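Side-chain contact in nodulation fucosyltransferase NodZ (Bradyrhizobium sp., PDB 2HHC), which is a bacterial nodulation protein that belongs to the GT-B class of glycosyltransferases: residues R155-A160 with A267-Y272. Numbering follows the deposited sequence.
Sequences RARIDA and ALIDMY
Ile269 reaches across to helix 152-166 and sets its terminal methyl against the guanidinium of Arg157: CD1 of Ile269 sits over the centre of one face, 3.4 Å from CZ of Arg157. The two side chains meet at about a right angle, and the arginine curls round the methyl, since the same CD1 lies 3.9 Å from CB of Arg157. A bend at chi3 (69°), between extended chi2 and chi4, turns the flat group over the methyl. Beside this pair, Ile158 and Ile269 run past each other in opposite directions. CG1 of Ile158 packs 4.0 Å from CG1 of Ile269 and equally close to its CA, so that Ile158 lies against the backbone of helix 258-274 as well as the Ile269 side chain. CD1 of Ile158 reaches CB of Tyr272, one turn on from Ile269, at 3.9 Å, while the ring of Tyr272 continues beyond the contact and meets the ring of Tyr292.

The helices approach to 9.8 Å between their local axes, with their N-to-C directions 45° apart, and the backbones come nearest at Ile158 and Ile269, whose CA atoms lie 5.9 Å apart. Ile154 and Leu161, also on helix 152-166, extend the apolar surroundings of Ile269. A salt bridge from NH1 of Arg157 to OE1 of Glu262, an earlier residue of helix 258-274, joins the same two helices a second time and probably helps to hold the guanidinium in place. No hydrogen bond links the two segments themselves; the contact is van der Waals packing between methylene and methyl groups, consistent with burial of apolar surface, while the arginine offers a guanidinium face to carbon and probably keeps its charge balanced by Glu262.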
loop_
_atom_site.group_PDB
_atom_site.type_symbol
_atom_site.label_atom_id
_atom_site.label_comp_id
_atom_site.label_asym_id
_atom_site.label_seq_id
_atom_site.Cartn_x
_atom_site.Cartn_y
_atom_site.Cartn_z
ATOM N N ARG A 155 -13.454 8.913 2.765
ATOM C CA ARG A 155 -14.554 7.936 2.656
ATOM C C ARG A 155 -15.734 8.514 1.910
ATOM O O ARG A 155 -16.329 7.830 1.093
ATOM C CB ARG A 155 -14.980 7.415 4.037
ATOM C CG ARG A 155 -13.892 6.541 4.604
ATOM C CD ARG A 155 -14.307 5.677 5.704
ATOM N NE ARG A 155 -13.958 6.392 6.848
ATOM C CZ ARG A 155 -14.786 7.162 7.527
ATOM N NH1 ARG A 155 -16.052 7.229 7.184
ATOM N NH2 ARG A 155 -14.310 7.817 8.553
ATOM N N ALA A 156 -16.057 9.794 2.129
ATOM C CA ALA A 156 -17.213 10.368 1.449
ATOM C C ALA A 156 -17.024 10.450 -0.047
ATOM O O ALA A 156 -17.945 10.227 -0.833
ATOM C CB ALA A 156 -17.517 11.735 1.979
ATOM N N ARG A 157 -15.793 10.686 -0.492
ATOM C CA ARG A 157 -15.494 10.705 -1.880
ATOM C C ARG A 157 -15.633 9.306 -2.505
ATOM O O ARG A 157 -16.184 9.133 -3.555
ATOM C CB ARG A 157 -14.088 11.305 -2.121
ATOM C CG ARG A 157 -14.066 12.792 -1.825
ATOM C CD ARG A 157 -12.655 13.410 -1.839
ATOM N NE ARG A 157 -12.123 13.418 -3.194
ATOM C CZ ARG A 157 -10.867 13.743 -3.526
ATOM N NH1 ARG A 157 -9.983 14.045 -2.617
ATOM N NH2 ARG A 157 -10.494 13.692 -4.790
ATOM N N ILE A 158 -15.086 8.288 -1.801
ATOM C CA ILE A 158 -15.219 6.917 -2.253
ATOM C C ILE A 158 -16.716 6.509 -2.366
ATOM O O ILE A 158 -17.133 5.902 -3.335
ATOM C CB ILE A 158 -14.499 5.965 -1.252
ATOM C CG1 ILE A 158 -12.978 6.119 -1.392
ATOM C CG2 ILE A 158 -14.891 4.486 -1.487
ATOM C CD1 ILE A 158 -12.161 5.523 -0.244
ATOM N N ASP A 159 -17.482 6.866 -1.352
ATOM C CA ASP A 159 -18.904 6.519 -1.255
ATOM C C ASP A 159 -19.650 7.144 -2.433
ATOM O O ASP A 159 -20.465 6.498 -3.060
ATOM C CB ASP A 159 -19.506 6.963 0.090
ATOM C CG ASP A 159 -18.910 6.216 1.316
ATOM O OD1 ASP A 159 -18.336 5.133 1.105
ATOM O OD2 ASP A 159 -19.012 6.734 2.432
ATOM N N ALA A 160 -19.440 8.448 -2.665
ATOM C CA ALA A 160 -20.101 9.112 -3.791
ATOM C C ALA A 160 -19.759 8.472 -5.122
ATOM O O ALA A 160 -20.641 8.206 -5.950
ATOM C CB ALA A 160 -19.780 10.574 -3.791
ATOM N N ALA A 267 -4.693 8.805 -4.430
ATOM C CA ALA A 267 -4.131 7.466 -4.438
ATOM C C ALA A 267 -4.999 6.499 -3.641
ATOM O O ALA A 267 -5.311 5.404 -4.079
ATOM C CB ALA A 267 -2.728 7.487 -3.932
ATOM N N LEU A 268 -5.385 6.918 -2.437
ATOM C CA LEU A 268 -6.176 6.053 -1.571
ATOM C C LEU A 268 -7.557 5.779 -2.150
ATOM O O LEU A 268 -8.057 4.645 -2.068
ATOM C CB LEU A 268 -6.274 6.653 -0.157
ATOM C CG LEU A 268 -4.967 6.620 0.640
ATOM C CD1 LEU A 268 -4.982 7.559 1.822
ATOM C CD2 LEU A 268 -4.595 5.176 1.079
ATOM N N ILE A 269 -8.189 6.810 -2.697
ATOM C CA ILE A 269 -9.470 6.622 -3.336
ATOM C C ILE A 269 -9.393 5.533 -4.425
ATOM O O ILE A 269 -10.243 4.603 -4.496
ATOM C CB ILE A 269 -10.029 7.954 -3.883
ATOM C CG1 ILE A 269 -10.362 8.902 -2.731
ATOM C CG2 ILE A 269 -11.272 7.709 -4.764
ATOM C CD1 ILE A 269 -10.474 10.370 -3.157
ATOM N N ASP A 270 -8.388 5.647 -5.287
ATOM C CA ASP A 270 -8.209 4.642 -6.349
ATOM C C ASP A 270 -7.921 3.248 -5.771
ATOM O O ASP A 270 -8.489 2.235 -6.192
ATOM C CB ASP A 270 -7.024 5.018 -7.228
ATOM C CG ASP A 270 -7.355 6.069 -8.306
ATOM O OD1 ASP A 270 -8.545 6.413 -8.461
ATOM O OD2 ASP A 270 -6.369 6.537 -8.975
ATOM N N MET A 271 -7.053 3.161 -4.761
ATOM C CA MET A 271 -6.649 1.856 -4.177
ATOM C C MET A 271 -7.864 1.133 -3.588
ATOM O O MET A 271 -8.032 -0.063 -3.761
ATOM C CB MET A 271 -5.563 2.069 -3.118
ATOM C CG MET A 271 -4.259 2.478 -3.653
ATOM S SD MET A 271 -3.183 2.889 -2.315
ATOM C CE MET A 271 -3.058 1.361 -1.567
ATOM N N TYR A 272 -8.687 1.888 -2.847
ATOM C CA TYR A 272 -9.851 1.314 -2.211
ATOM C C TYR A 272 -10.970 0.996 -3.206
ATOM O O TYR A 272 -11.625 -0.039 -3.089
ATOM C CB TYR A 272 -10.286 2.252 -1.074
ATOM C CG TYR A 272 -9.523 2.062 0.218
ATOM C CD1 TYR A 272 -8.214 2.463 0.383
ATOM C CD2 TYR A 272 -10.142 1.503 1.349
ATOM C CE1 TYR A 272 -7.537 2.287 1.534
ATOM C CE2 TYR A 272 -9.464 1.354 2.502
ATOM C CZ TYR A 272 -8.170 1.737 2.639
ATOM O OH TYR A 272 -7.467 1.587 3.829
#